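Local coordinates for protein terminal oxygenase component of carbazole 1,9a-dioxygenase (Nocardioides aromaticivorans, PDB 3GCF) that probably dihydroxylates carbazole at its angular position, as the Rieske non-heme iron oxygenase component that takes electrons from a ferredoxin through its [2Fe-2S] cluster, at residues Asp32-Pro37 with Glu147-Ser152. Numbering follows the deposited sequence.
Sequences DNHWHP and EPHALS
Trp35 reaches from its strand to the loop at Glu147-Ser152, CG anti to the carbonyl carbon (chi1 -72°) carrying the indole out to it. CB of Trp35 lies 3.6 Å from CD1 of Leu151. CD1 of Leu151 comes still closer to CG and sits over one face of the Trp35 indole, 3.9 Å from the centroid of the five-membered ring, a CH-pi contact. CD1 of Trp35 is 3.5 Å from CA of Leu151. The indole edge is turned to the face of the His149 ring, the planes at 89°, in an offset edge-to-face pair. NE1 of Trp35 donates to O of His149 at 2.8 Å, nearly straight at 176° and in the indole plane. With Asn33 and His34 both facing Ile143, a G1 beta bulge marks the start of strand 34-40, an outer strand of the Rieske domain's antiparallel sheet within this chain; the loop leads on toward the catalytic domain. Farther out, CZ2 of Trp35 packs 3.7 Å from CB of Pro148. A leucine replacing Trp35 would probably leave the His149 carbonyl without this donor. His149 brings CE1 to 3.1 Å from O of Asn33, edge-on, while Asp154 accepts from Trp35 N and hydrogen-bonds His34 ND1 and His149 NE2.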
loop_
_atom_site.group_PDB
_atom_site.type_symbol
_atom_site.label_atom_id
_atom_site.label_comp_id
_atom_site.label_asym_id
_atom_site.label_seq_id
_atom_site.Cartn_x
_atom_site.Cartn_y
_atom_site.Cartn_z
ATOM N N ASP A 32 -18.246 1.337 22.116
ATOM C CA ASP A 32 -19.538 0.952 21.572
ATOM C C ASP A 32 -20.581 0.921 22.690
ATOM O O ASP A 32 -20.262 1.187 23.859
ATOM C CB ASP A 32 -19.444 -0.380 20.810
ATOM C CG ASP A 32 -19.020 -1.541 21.684
ATOM O OD1 ASP A 32 -18.213 -1.343 22.613
ATOM O OD2 ASP A 32 -19.484 -2.667 21.416
ATOM N N ASN A 33 -21.818 0.599 22.327
ATOM C CA ASN A 33 -22.937 0.620 23.256
ATOM C C ASN A 33 -23.200 2.100 23.531
ATOM O O ASN A 33 -23.510 2.510 24.647
ATOM C CB ASN A 33 -22.626 -0.146 24.543
ATOM C CG ASN A 33 -22.779 -1.655 24.368
ATOM O OD1 ASN A 33 -23.647 -2.117 23.622
ATOM N ND2 ASN A 33 -21.947 -2.422 25.058
ATOM N N HIS A 34 -23.051 2.890 22.469
ATOM C CA HIS A 34 -23.266 4.331 22.481
ATOM C C HIS A 34 -23.827 4.718 21.118
ATOM O O HIS A 34 -23.636 4.003 20.131
ATOM C CB HIS A 34 -21.942 5.090 22.660
ATOM C CG HIS A 34 -21.416 5.099 24.062
ATOM N ND1 HIS A 34 -21.946 5.901 25.050
ATOM C CD2 HIS A 34 -20.395 4.419 24.636
ATOM C CE1 HIS A 34 -21.272 5.715 26.172
ATOM N NE2 HIS A 34 -20.326 4.820 25.948
ATOM N N TRP A 35 -24.522 5.846 21.068
ATOM C CA TRP A 35 -25.040 6.351 19.811
ATOM C C TRP A 35 -23.882 7.109 19.158
ATOM O O TRP A 35 -23.074 7.735 19.853
ATOM C CB TRP A 35 -26.192 7.327 20.042
ATOM C CG TRP A 35 -27.473 6.705 20.493
ATOM C CD1 TRP A 35 -27.914 6.564 21.778
ATOM C CD2 TRP A 35 -28.500 6.166 19.654
ATOM N NE1 TRP A 35 -29.158 5.978 21.790
ATOM C CE2 TRP A 35 -29.541 5.720 20.499
ATOM C CE3 TRP A 35 -28.643 6.017 18.264
ATOM C CZ2 TRP A 35 -30.713 5.133 20.002
ATOM C CZ3 TRP A 35 -29.810 5.433 17.769
ATOM C CH2 TRP A 35 -30.830 5.000 18.640
ATOM N N HIS A 36 -23.802 7.043 17.833
ATOM C CA HIS A 36 -22.764 7.739 17.071
ATOM C C HIS A 36 -23.394 8.258 15.783
ATOM O O HIS A 36 -24.236 7.591 15.193
ATOM C CB HIS A 36 -21.622 6.782 16.697
ATOM C CG HIS A 36 -20.755 6.379 17.847
ATOM N ND1 HIS A 36 -19.818 7.221 18.405
ATOM C CD2 HIS A 36 -20.671 5.213 18.534
ATOM C CE1 HIS A 36 -19.194 6.593 19.386
ATOM N NE2 HIS A 36 -19.692 5.373 19.486
ATOM N N PRO A 37 -23.008 9.464 15.338
ATOM C CA PRO A 37 -23.589 9.986 14.098
ATOM C C PRO A 37 -23.044 9.206 12.902
ATOM O O PRO A 37 -21.885 8.790 12.902
ATOM C CB PRO A 37 -23.138 11.446 14.092
ATOM C CG PRO A 37 -21.826 11.397 14.831
ATOM C CD PRO A 37 -22.139 10.467 15.978
ATOM N N GLU A 147 -29.176 -3.058 24.426
ATOM C CA GLU A 147 -30.353 -2.394 23.900
ATOM C C GLU A 147 -30.003 -0.913 23.983
ATOM O O GLU A 147 -29.290 -0.484 24.891
ATOM C CB GLU A 147 -31.585 -2.673 24.760
ATOM C CG GLU A 147 -31.877 -4.142 24.995
ATOM C CD GLU A 147 -33.268 -4.367 25.564
ATOM O OE1 GLU A 147 -33.661 -3.625 26.495
ATOM O OE2 GLU A 147 -33.967 -5.288 25.084
ATOM N N PRO A 148 -30.494 -0.113 23.036
ATOM C CA PRO A 148 -30.176 1.313 23.076
ATOM C C PRO A 148 -30.781 2.061 24.256
ATOM O O PRO A 148 -31.878 1.745 24.713
ATOM C CB PRO A 148 -30.705 1.815 21.736
ATOM C CG PRO A 148 -31.880 0.915 21.482
ATOM C CD PRO A 148 -31.347 -0.440 21.879
ATOM N N HIS A 149 -30.038 3.042 24.758
ATOM C CA HIS A 149 -30.507 3.881 25.850
ATOM C C HIS A 149 -30.857 5.212 25.185
ATOM O O HIS A 149 -30.729 5.349 23.969
ATOM C CB HIS A 149 -29.411 4.079 26.902
ATOM C CG HIS A 149 -28.074 4.429 26.323
ATOM N ND1 HIS A 149 -27.077 3.496 26.135
ATOM C CD2 HIS A 149 -27.589 5.599 25.844
ATOM C CE1 HIS A 149 -26.036 4.075 25.565
ATOM N NE2 HIS A 149 -26.322 5.351 25.376
ATOM N N ALA A 150 -31.294 6.188 25.973
ATOM C CA ALA A 150 -31.675 7.490 25.440
ATOM C C ALA A 150 -30.530 8.173 24.702
ATOM O O ALA A 150 -29.406 8.229 25.200
ATOM C CB ALA A 150 -32.172 8.388 26.568
ATOM N N LEU A 151 -30.834 8.697 23.517
ATOM C CA LEU A 151 -29.853 9.391 22.690
ATOM C C LEU A 151 -29.183 10.538 23.449
ATOM O O LEU A 151 -27.979 10.764 23.308
ATOM C CB LEU A 151 -30.531 9.947 21.426
ATOM C CG LEU A 151 -29.680 10.824 20.500
ATOM C CD1 LEU A 151 -28.510 10.015 19.978
ATOM C CD2 LEU A 151 -30.524 11.354 19.342
ATOM N N SER A 152 -29.970 11.252 24.250
ATOM C CA SER A 152 -29.486 12.395 25.022
ATOM C C SER A 152 -28.329 12.059 25.945
ATOM O O SER A 152 -27.590 12.945 26.371
ATOM C CB SER A 152 -30.623 12.991 25.854
ATOM O OG SER A 152 -31.063 12.073 26.838
#